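Local coordinates for putative GH105 family protein (Salmonella enterica subsp. enterica serovar Paratyphi A, PDB 3QWT) that is of unknown function but probably acts as a GH105 glycoside hydrolase, a family that removes unsaturated uronyl residues from the ends of oligosaccharides, at residues A[9-12]-A[13-16]; A[87-90]-A[91-95]; A[195-198]-A[199-203]; A[285-288]-A[289-292]; A[324-327]-A[328-332]. All blocks are in the same frame, centred on the assembly; numbering follows the deposited sequence.

All five contacts are local, between residues a few positions apart. Contacts 2, 3 and 5 are turns of helices 86-102, 188-205 and 318-330 of the alpha/alpha toroid, whereas contacts 1 and 4 shape loops. Contact 3 is wholly buried; contact 1, about 36 Å from the chain's centre, is partly buried against a second subunit. Chemistry follows place: contact 2 pairs opposite charges on a partly exposed helix, while contacts 3 and 5 each let a histidine ND1 hold a main-chain oxygen one turn earlier, inside a helix in 3 and at its end in 5. In contact 1 S11 OG accepts turn amides, whereas in contact 4 S290 OG approaches carbonyl oxygens.

Contact 1 of 5, residues A[9-12]-A[13-16]; sequences KHSP and LLRQ
Residues S11 to R15 turn back on themselves, with hydrogen bonds from L14 N and R15 N, each 3.0 Å from S11 O. The two donors arrive differently: R15 N lies nearly along the C=O axis, with a C=O...N angle of 174°, and L14 N stands above the carbonyl plane, 62° out of it. The S11 hydroxyl adds to this grip. With chi1 at 154° its OG swings away from its own backbone N and over the following amides, taking a bond from L14 N at 2.9 Å and a weak one from L13 N at the same length, S11 OG being acceptor in both. The single N-H of L14 is therefore shared between S11 O and S11 OG. Side-chain and main-chain oxygens of one serine thus hold the next turn, which is an ST motif, here in the loop before helix 23-37. OG is further bonded to E161 of the second subunit, so the motif is also part of an interface, and L13 packs on P146 of that subunit. R15, extended from CG to NE, reaches back across P12 at a slant to K9 O. Its CD meets K9 O at 3.1 Å, and P12 CA sits 3.6 Å above one guanidinium face, offset toward the rim. K9 O lies at the guanidinium edge.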
# COMPACT_ATOMS: atom_id res chain seq x y z
N LYS A 9 3.42 51.93 -15.51
CA LYS A 9 3.55 51.56 -16.92
C LYS A 9 4.98 51.16 -17.27
O LYS A 9 5.21 50.44 -18.23
CB LYS A 9 3.08 52.71 -17.83
CG LYS A 9 2.94 52.30 -19.30
CD LYS A 9 2.68 53.51 -20.21
CE LYS A 9 2.46 53.09 -21.68
NZ LYS A 9 1.27 52.21 -21.88
N HIS A 10 5.93 51.62 -16.48
CA HIS A 10 7.34 51.38 -16.75
C HIS A 10 7.80 49.97 -16.36
O HIS A 10 8.83 49.51 -16.83
CB HIS A 10 8.16 52.37 -15.93
CG HIS A 10 7.93 52.23 -14.46
ND1 HIS A 10 8.71 51.42 -13.66
CD2 HIS A 10 6.99 52.77 -13.64
CE1 HIS A 10 8.27 51.48 -12.41
NE2 HIS A 10 7.23 52.29 -12.38
N SER A 11 7.04 49.31 -15.49
CA SER A 11 7.44 48.03 -14.91
C SER A 11 6.72 46.83 -15.49
O SER A 11 5.50 46.72 -15.39
CB SER A 11 7.20 48.03 -13.40
OG SER A 11 7.01 46.71 -12.94
N PRO A 12 7.49 45.90 -16.09
CA PRO A 12 6.96 44.64 -16.61
C PRO A 12 6.18 43.88 -15.54
O PRO A 12 5.33 43.05 -15.88
CB PRO A 12 8.22 43.86 -16.97
CG PRO A 12 9.27 44.90 -17.19
CD PRO A 12 8.94 46.02 -16.26
N LEU A 13 6.48 44.17 -14.27
CA LEU A 13 5.83 43.50 -13.15
C LEU A 13 4.50 44.13 -12.78
O LEU A 13 3.56 43.44 -12.37
CB LEU A 13 6.74 43.49 -11.92
CG LEU A 13 8.12 42.81 -12.02
CD1 LEU A 13 8.78 42.73 -10.65
CD2 LEU A 13 8.00 41.43 -12.64
N LEU A 14 4.40 45.45 -12.91
CA LEU A 14 3.20 46.16 -12.48
C LEU A 14 2.18 46.47 -13.58
O LEU A 14 1.02 46.79 -13.27
CB LEU A 14 3.58 47.46 -11.76
CG LEU A 14 4.25 47.31 -10.40
CD1 LEU A 14 4.59 48.69 -9.83
CD2 LEU A 14 3.37 46.55 -9.44
N ARG A 15 2.60 46.39 -14.84
CA ARG A 15 1.80 46.95 -15.94
C ARG A 15 0.94 45.92 -16.67
O ARG A 15 1.27 44.74 -16.72
CB ARG A 15 2.71 47.71 -16.93
CG ARG A 15 3.25 46.87 -18.07
CD ARG A 15 4.59 47.38 -18.57
NE ARG A 15 5.28 46.35 -19.35
CZ ARG A 15 6.51 46.47 -19.87
NH1 ARG A 15 7.21 47.58 -19.70
NH2 ARG A 15 7.03 45.47 -20.56
N GLN A 16 -0.17 46.39 -17.25
CA GLN A 16 -1.09 45.52 -17.97
C GLN A 16 -0.42 44.79 -19.12
O GLN A 16 0.58 45.26 -19.66
CB GLN A 16 -2.25 46.32 -18.56
CG GLN A 16 -3.16 46.94 -17.55
CD GLN A 16 -4.18 47.86 -18.21
OE1 GLN A 16 -5.21 48.17 -17.63
NE2 GLN A 16 -3.88 48.28 -19.43

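Contact 2 of 5, residues A[87-90]-A[91-95]; sequences TMRK and IIDDW
R89 and K90 both leave the helix with CG opposite the backbone N (chi1 -170° and 166°), and bends further out turn their ends toward D93 and D94, one turn later. In R89 the bends at chi2 and chi3 bring NH2 to D93 OD2 at 2.7 Å, a salt bridge. The carboxylate oxygen lies in the guanidinium plane, at its edge, yet the arginine nitrogen approaches OD2 from above the carboxylate plane, and the two flat groups are turned 54° apart. K90 bends at chi2 and chi4, its NZ reaching the syn lone pair of D94 OD2 at 2.9 Å in a second salt bridge. CG and CE of K90 both lie 3.1 Å from D94 OD2, so the lysine chain curls round that oxygen. Both pairs are i to i+4 ion pairs on helix 86-102 of the alpha/alpha toroid, where the backbone keeps the same spacing: D93 N bonds R89 O at 2.9 Å and D94 N bonds K90 O at 2.8 Å. D93 OD1 has its own salt bridge to R121 of helix 114-125, while R89 NE is bonded to Q86, which would fix the rotation of the guanidinium. I91 and M88 face helices 67-83 and 23-37.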
# COMPACT_ATOMS: atom_id res chain seq x y z
N THR A 87 -23.42 25.94 -26.71
CA THR A 87 -23.49 25.96 -28.17
C THR A 87 -22.51 24.96 -28.79
O THR A 87 -22.88 24.17 -29.67
CB THR A 87 -23.22 27.38 -28.73
OG1 THR A 87 -24.20 28.29 -28.22
CG2 THR A 87 -23.26 27.40 -30.25
N MSE A 88 -21.25 25.00 -28.34
CA MSE A 88 -20.27 23.99 -28.72
C MSE A 88 -20.70 22.58 -28.34
O MSE A 88 -20.52 21.65 -29.13
CB MSE A 88 -18.92 24.26 -28.06
CG MSE A 88 -18.26 25.50 -28.56
SE MSE A 88 -17.80 25.35 -30.44
CE MSE A 88 -17.40 27.24 -30.72
N ARG A 89 -21.22 22.42 -27.13
CA ARG A 89 -21.62 21.10 -26.66
C ARG A 89 -22.65 20.49 -27.61
O ARG A 89 -22.49 19.35 -28.07
CB ARG A 89 -22.20 21.16 -25.23
CG ARG A 89 -22.40 19.77 -24.61
CD ARG A 89 -23.74 19.64 -23.84
NE ARG A 89 -24.85 20.38 -24.46
CZ ARG A 89 -25.70 19.90 -25.38
NH1 ARG A 89 -26.66 20.70 -25.84
NH2 ARG A 89 -25.61 18.66 -25.83
N LYS A 90 -23.70 21.25 -27.90
CA LYS A 90 -24.77 20.74 -28.75
C LYS A 90 -24.25 20.31 -30.11
O LYS A 90 -24.58 19.23 -30.59
CB LYS A 90 -25.90 21.76 -28.88
CG LYS A 90 -26.89 21.44 -30.01
CD LYS A 90 -28.34 21.51 -29.53
CE LYS A 90 -29.30 21.00 -30.59
NZ LYS A 90 -29.09 21.73 -31.88
N ILE A 91 -23.39 21.12 -30.72
CA ILE A 91 -22.81 20.77 -32.01
C ILE A 91 -22.06 19.43 -31.95
O ILE A 91 -22.20 18.58 -32.84
CB ILE A 91 -21.87 21.89 -32.54
CG1 ILE A 91 -22.67 23.14 -32.90
CG2 ILE A 91 -21.08 21.41 -33.75
CD1 ILE A 91 -21.80 24.36 -33.26
N ILE A 92 -21.30 19.23 -30.89
CA ILE A 92 -20.58 17.96 -30.70
C ILE A 92 -21.52 16.77 -30.54
O ILE A 92 -21.45 15.78 -31.29
CB ILE A 92 -19.67 18.04 -29.48
CG1 ILE A 92 -18.49 18.97 -29.78
CG2 ILE A 92 -19.19 16.64 -29.06
CD1 ILE A 92 -17.81 19.48 -28.52
N ASP A 93 -22.42 16.87 -29.56
CA ASP A 93 -23.35 15.77 -29.31
C ASP A 93 -24.21 15.47 -30.55
O ASP A 93 -24.46 14.30 -30.87
CB ASP A 93 -24.22 16.06 -28.09
CG ASP A 93 -23.40 16.12 -26.80
OD1 ASP A 93 -22.18 15.80 -26.83
OD2 ASP A 93 -23.99 16.48 -25.75
N ASP A 94 -24.64 16.52 -31.25
CA ASP A 94 -25.42 16.35 -32.47
C ASP A 94 -24.64 15.58 -33.53
O ASP A 94 -25.18 14.67 -34.15
CB ASP A 94 -25.90 17.69 -33.03
CG ASP A 94 -27.02 18.31 -32.20
OD1 ASP A 94 -27.61 17.60 -31.36
OD2 ASP A 94 -27.30 19.51 -32.41
N TRP A 95 -23.38 15.94 -33.77
CA TRP A 95 -22.61 15.22 -34.76
C TRP A 95 -22.59 13.73 -34.43
O TRP A 95 -22.79 12.89 -35.31
CB TRP A 95 -21.17 15.73 -34.82
CG TRP A 95 -20.39 15.15 -35.97
CD1 TRP A 95 -20.26 15.70 -37.22
CD2 TRP A 95 -19.64 13.94 -35.98
NE1 TRP A 95 -19.47 14.90 -38.00
CE2 TRP A 95 -19.07 13.81 -37.27
CE3 TRP A 95 -19.37 12.94 -35.02
CZ2 TRP A 95 -18.26 12.73 -37.63
CZ3 TRP A 95 -18.56 11.87 -35.38
CH2 TRP A 95 -18.01 11.77 -36.68

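Contact 3 of 5, residues A[195-198]-A[199-203]; sequences TYQF and LLHVQ
The imidazole of H201 meets Q197 O at its edge, the oxygen near the ring plane, while the Q197 side-chain amide is turned 76° to that ring and brings OE1 to within 3.4 Å of H201 CE1. ND1 of H201 donates to Q197 O at 2.7 Å with an N-H...O angle of 149°, arriving above the carbonyl plane. The same oxygen accepts H201 N at 2.8 Å in the normal helical way, so one residue supplies both donors to it, which would limit rotation of the ring. A chi1 of -83°, which puts CG on the side of the backbone N, points ND1 back along the helix. The pair spans one turn, i to i+4, of helix 188-205 in the alpha/alpha toroid, where the contact is fully buried. Q197 OE1 and NE2 are satisfied by M153 N and by G151 O and E193. On another side of the helix Y196 and L200 lie side by side, Y196 CE2 4.3 Å from L200 CD2, and Y196 OH is bonded to H150 O; the Y196 ring also takes a cation-pi contact from R258 of the third subunit. F198 CD2 touches V202 CG2 at 4.3 Å, and the F198 ring runs almost parallel to that of F244 on helix 231-248.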
# COMPACT_ATOMS: atom_id res chain seq x y z
N THR A 195 2.20 4.54 -25.75
CA THR A 195 3.57 4.97 -25.51
C THR A 195 4.54 4.27 -26.42
O THR A 195 5.44 4.90 -26.99
CB THR A 195 3.96 4.65 -24.07
OG1 THR A 195 3.02 5.29 -23.22
CG2 THR A 195 5.39 5.17 -23.76
N TYR A 196 4.36 2.95 -26.56
CA TYR A 196 5.20 2.22 -27.49
C TYR A 196 5.07 2.78 -28.90
O TYR A 196 6.07 3.00 -29.59
CB TYR A 196 4.92 0.73 -27.46
CG TYR A 196 5.70 -0.05 -28.47
CD1 TYR A 196 7.04 -0.38 -28.24
CD2 TYR A 196 5.12 -0.43 -29.69
CE1 TYR A 196 7.77 -1.09 -29.17
CE2 TYR A 196 5.85 -1.15 -30.64
CZ TYR A 196 7.18 -1.47 -30.36
OH TYR A 196 7.92 -2.17 -31.28
N GLN A 197 3.84 3.05 -29.33
CA GLN A 197 3.67 3.59 -30.67
C GLN A 197 4.44 4.92 -30.81
O GLN A 197 5.08 5.16 -31.84
CB GLN A 197 2.19 3.74 -31.03
CG GLN A 197 1.49 2.40 -31.29
CD GLN A 197 2.17 1.60 -32.40
OE1 GLN A 197 2.69 2.18 -33.37
NE2 GLN A 197 2.18 0.27 -32.27
N PHE A 198 4.42 5.76 -29.78
CA PHE A 198 5.13 7.03 -29.83
C PHE A 198 6.62 6.77 -30.09
O PHE A 198 7.17 7.31 -31.05
CB PHE A 198 4.98 7.77 -28.51
CG PHE A 198 4.58 9.19 -28.67
CD1 PHE A 198 3.25 9.57 -28.52
CD2 PHE A 198 5.53 10.16 -28.96
CE1 PHE A 198 2.87 10.89 -28.65
CE2 PHE A 198 5.16 11.48 -29.10
CZ PHE A 198 3.83 11.84 -28.95
N LEU A 199 7.24 5.94 -29.24
CA LEU A 199 8.66 5.64 -29.36
C LEU A 199 9.02 5.10 -30.74
O LEU A 199 10.03 5.50 -31.32
CB LEU A 199 9.10 4.68 -28.25
CG LEU A 199 8.91 5.20 -26.82
CD1 LEU A 199 9.17 4.07 -25.84
CD2 LEU A 199 9.82 6.40 -26.50
N LEU A 200 8.20 4.21 -31.28
CA LEU A 200 8.50 3.62 -32.58
C LEU A 200 8.35 4.67 -33.67
O LEU A 200 9.15 4.70 -34.61
CB LEU A 200 7.60 2.41 -32.89
CG LEU A 200 8.11 1.59 -34.08
CD1 LEU A 200 9.50 1.04 -33.77
CD2 LEU A 200 7.16 0.45 -34.43
N HIS A 201 7.31 5.50 -33.55
CA HIS A 201 7.11 6.56 -34.53
C HIS A 201 8.32 7.50 -34.53
O HIS A 201 8.86 7.80 -35.59
CB HIS A 201 5.80 7.32 -34.31
CG HIS A 201 4.60 6.63 -34.90
ND1 HIS A 201 4.05 5.49 -34.34
CD2 HIS A 201 3.88 6.90 -36.01
CE1 HIS A 201 3.03 5.10 -35.09
NE2 HIS A 201 2.91 5.93 -36.11
N VAL A 202 8.74 7.94 -33.34
CA VAL A 202 9.92 8.77 -33.21
C VAL A 202 11.10 8.11 -33.91
O VAL A 202 11.72 8.71 -34.77
CB VAL A 202 10.27 9.08 -31.73
CG1 VAL A 202 11.67 9.73 -31.61
CG2 VAL A 202 9.23 9.99 -31.13
N GLN A 203 11.38 6.85 -33.56
CA GLN A 203 12.46 6.10 -34.21
C GLN A 203 12.46 6.24 -35.74
O GLN A 203 13.50 6.41 -36.35
CB GLN A 203 12.38 4.62 -33.82
CG GLN A 203 13.43 3.73 -34.48
CD GLN A 203 13.44 2.32 -33.88
OE1 GLN A 203 13.54 2.15 -32.65
NE2 GLN A 203 13.32 1.30 -34.73

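Contact 4 of 5, residues A[285-288]-A[289-292]; sequences LDDP and HSYL
D287 O and S290 N close a type I beta turn over P288 and H289: S290 N donates to D287 O at 2.8 Å with an N-H...O angle of 168°, coming from above the carbonyl plane. S290 OG also lies on D287 O, but the modelled separation of 2.5 Å is very short, so the exact length of that bond is doubtful. The hydroxyl is close to a second acceptor, L284 O, so its single proton must be shared between the two carbonyl oxygens or go to one of them. Farther along, S290 O accepts from ND1 of H282. D287 carries the other polar work. With chi1 at -175°, opposite the backbone N, its carboxylate folds forward over the turn, and OD1 is 3.0 Å from H289 N; this is the pattern of an Asx turn, here doubtful because both atoms are crowded in the model. OD2 is better accounted for, in a salt bridge with NE of R355. The carboxylate is also modelled over the H289 ring, the two planes 83° apart, but several distances there are implausibly short and the arrangement is doubtful. D287 thus has one sound partner within the turn, S290 N on its carbonyl, and one outside it, R355 on OD2; these bonds tie the turn to R355, which would probably offset the charge of the carboxylate.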
# COMPACT_ATOMS: atom_id res chain seq x y z
N LEU A 285 8.51 22.83 -44.76
CA LEU A 285 9.05 23.70 -43.73
C LEU A 285 10.42 24.25 -44.06
O LEU A 285 10.76 25.34 -43.63
CB LEU A 285 9.11 22.99 -42.38
CG LEU A 285 7.79 22.60 -41.71
CD1 LEU A 285 8.05 21.68 -40.47
CD2 LEU A 285 6.98 23.84 -41.32
N ASP A 286 11.22 23.46 -44.78
CA ASP A 286 12.59 23.85 -45.13
C ASP A 286 12.68 24.36 -46.58
O ASP A 286 13.77 24.43 -47.16
CB ASP A 286 13.56 22.69 -44.88
CG ASP A 286 13.22 21.44 -45.68
OD1 ASP A 286 12.05 21.27 -46.10
OD2 ASP A 286 14.13 20.62 -45.90
N ASP A 287 11.53 24.72 -47.15
CA ASP A 287 11.47 25.26 -48.51
C ASP A 287 10.76 26.63 -48.49
O ASP A 287 9.54 26.71 -48.63
CB ASP A 287 10.74 24.29 -49.45
CG ASP A 287 10.74 24.75 -50.90
OD1 ASP A 287 11.07 25.93 -51.14
OD2 ASP A 287 10.41 23.94 -51.80
N PRO A 288 11.53 27.71 -48.33
CA PRO A 288 11.02 29.07 -48.18
C PRO A 288 10.19 29.49 -49.38
O PRO A 288 9.57 30.54 -49.36
CB PRO A 288 12.29 29.92 -48.17
CG PRO A 288 13.38 28.98 -47.82
CD PRO A 288 13.00 27.68 -48.44
N HIS A 289 10.19 28.67 -50.43
CA HIS A 289 9.38 29.01 -51.60
C HIS A 289 8.07 28.23 -51.68
O HIS A 289 7.28 28.45 -52.61
CB HIS A 289 10.20 28.88 -52.89
CG HIS A 289 10.27 27.49 -53.44
ND1 HIS A 289 9.15 26.70 -53.64
CD2 HIS A 289 11.32 26.75 -53.87
CE1 HIS A 289 9.51 25.54 -54.14
NE2 HIS A 289 10.82 25.54 -54.29
N SER A 290 7.83 27.32 -50.72
CA SER A 290 6.55 26.62 -50.64
C SER A 290 5.57 27.69 -50.26
O SER A 290 5.96 28.68 -49.65
CB SER A 290 6.50 25.59 -49.50
OG SER A 290 7.76 25.09 -49.17
N TYR A 291 4.31 27.49 -50.59
CA TYR A 291 3.31 28.39 -50.05
C TYR A 291 3.25 28.22 -48.53
O TYR A 291 3.59 27.17 -47.99
CB TYR A 291 1.93 28.20 -50.71
CG TYR A 291 1.31 26.81 -50.69
CD1 TYR A 291 0.66 26.33 -49.56
CD2 TYR A 291 1.32 26.01 -51.83
CE1 TYR A 291 0.06 25.07 -49.55
CE2 TYR A 291 0.72 24.75 -51.83
CZ TYR A 291 0.09 24.29 -50.69
OH TYR A 291 -0.50 23.05 -50.68
N LEU A 292 2.88 29.29 -47.84
CA LEU A 292 2.63 29.22 -46.41
C LEU A 292 1.36 28.40 -46.19
O LEU A 292 0.47 28.39 -47.03
CB LEU A 292 2.47 30.63 -45.86
CG LEU A 292 3.70 31.51 -46.08
CD1 LEU A 292 3.39 32.94 -45.76
CD2 LEU A 292 4.86 31.01 -45.24

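Contact 5 of 5, residues A[324-327]-A[328-332]; sequences AIRG and IVKHI
G327 O is held twice by H331: ring atom ND1 of H331 donates to it at 2.8 Å with an N-H...O angle of 150°, and H331 N adds a weak bond at 3.1 Å. The ring comes to the oxygen edge-on, G327 O lying near its plane though tilted 18° from it. A chi1 of -77°, with CG opposite the carbonyl carbon, turns ND1 back toward the preceding turn. H331 is the first residue to leave helical phi/psi, and at this end of helix 318-330, where its main-chain bond to G327 O is weak, ND1 supplies a second, better-directed donor to the same oxygen; H331 N is also bonded to I328 O at 3.0 Å. In the alpha/alpha toroid this helix lies among helices 294-309, 23-37 and 363-377, and I328 faces T297 and A298 of the first while V329 rests on L29 of the second. On the I328 face, I328 CG1 packs against A324 O at 3.2 Å, beside the main-chain bond of I328 N to A324 O, 2.8 Å. K330 lies alongside R326 and points the same way, although the placement of its end is doubtful. NE of R326 is salt-bridged to E322 one turn earlier.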
# COMPACT_ATOMS: atom_id res chain seq x y z
N ALA A 324 2.82 33.70 -34.63
CA ALA A 324 1.93 32.79 -35.34
C ALA A 324 0.46 33.13 -35.08
O ALA A 324 -0.36 33.06 -35.98
CB ALA A 324 2.21 31.33 -34.98
N ILE A 325 0.14 33.49 -33.85
CA ILE A 325 -1.24 33.80 -33.49
C ILE A 325 -1.73 35.07 -34.20
O ILE A 325 -2.86 35.13 -34.68
CB ILE A 325 -1.42 33.94 -31.96
CG1 ILE A 325 -1.37 32.56 -31.26
CG2 ILE A 325 -2.74 34.62 -31.65
CD1 ILE A 325 -2.50 31.61 -31.66
N ARG A 326 -0.87 36.07 -34.28
CA ARG A 326 -1.20 37.29 -35.01
C ARG A 326 -1.43 36.95 -36.48
O ARG A 326 -2.43 37.35 -37.07
CB ARG A 326 -0.09 38.34 -34.85
CG ARG A 326 -0.15 39.09 -33.53
CD ARG A 326 1.16 39.80 -33.20
NE ARG A 326 1.16 40.27 -31.82
CZ ARG A 326 1.27 41.54 -31.46
NH1 ARG A 326 1.42 42.49 -32.38
NH2 ARG A 326 1.25 41.87 -30.17
N GLY A 327 -0.51 36.18 -37.05
CA GLY A 327 -0.66 35.66 -38.40
C GLY A 327 -1.96 34.91 -38.62
O GLY A 327 -2.62 35.11 -39.65
N ILE A 328 -2.34 34.04 -37.68
CA ILE A 328 -3.57 33.25 -37.82
C ILE A 328 -4.80 34.15 -37.88
O ILE A 328 -5.71 33.92 -38.67
CB ILE A 328 -3.76 32.22 -36.68
CG1 ILE A 328 -2.72 31.10 -36.75
CG2 ILE A 328 -5.17 31.61 -36.74
CD1 ILE A 328 -2.84 30.28 -38.02
N VAL A 329 -4.83 35.15 -37.01
CA VAL A 329 -5.95 36.06 -37.00
C VAL A 329 -6.01 36.79 -38.34
O VAL A 329 -7.08 36.92 -38.92
CB VAL A 329 -5.86 37.06 -35.84
CG1 VAL A 329 -6.88 38.18 -36.01
CG2 VAL A 329 -6.07 36.35 -34.52
N LYS A 330 -4.86 37.22 -38.84
CA LYS A 330 -4.80 37.88 -40.14
C LYS A 330 -5.40 37.02 -41.25
O LYS A 330 -5.93 37.54 -42.23
CB LYS A 330 -3.35 38.26 -40.50
CG LYS A 330 -3.03 39.73 -40.32
CD LYS A 330 -3.43 40.24 -38.93
CE LYS A 330 -2.35 39.98 -37.88
NZ LYS A 330 -2.87 40.16 -36.49
N HIS A 331 -5.32 35.70 -41.09
CA HIS A 331 -5.75 34.80 -42.15
C HIS A 331 -7.16 34.25 -41.97
O HIS A 331 -7.59 33.38 -42.72
CB HIS A 331 -4.77 33.64 -42.30
CG HIS A 331 -3.51 34.00 -43.02
ND1 HIS A 331 -2.56 34.83 -42.48
CD2 HIS A 331 -3.06 33.65 -44.25
CE1 HIS A 331 -1.56 34.97 -43.35
NE2 HIS A 331 -1.85 34.26 -44.42
N ILE A 332 -7.87 34.75 -40.97
CA ILE A 332 -9.27 34.40 -40.82
C ILE A 332 -10.14 35.40 -41.60
O ILE A 332 -10.12 36.60 -41.32
CB ILE A 332 -9.66 34.33 -39.34
CG1 ILE A 332 -8.77 33.32 -38.61
CG2 ILE A 332 -11.12 33.96 -39.19
CD1 ILE A 332 -9.12 33.10 -37.15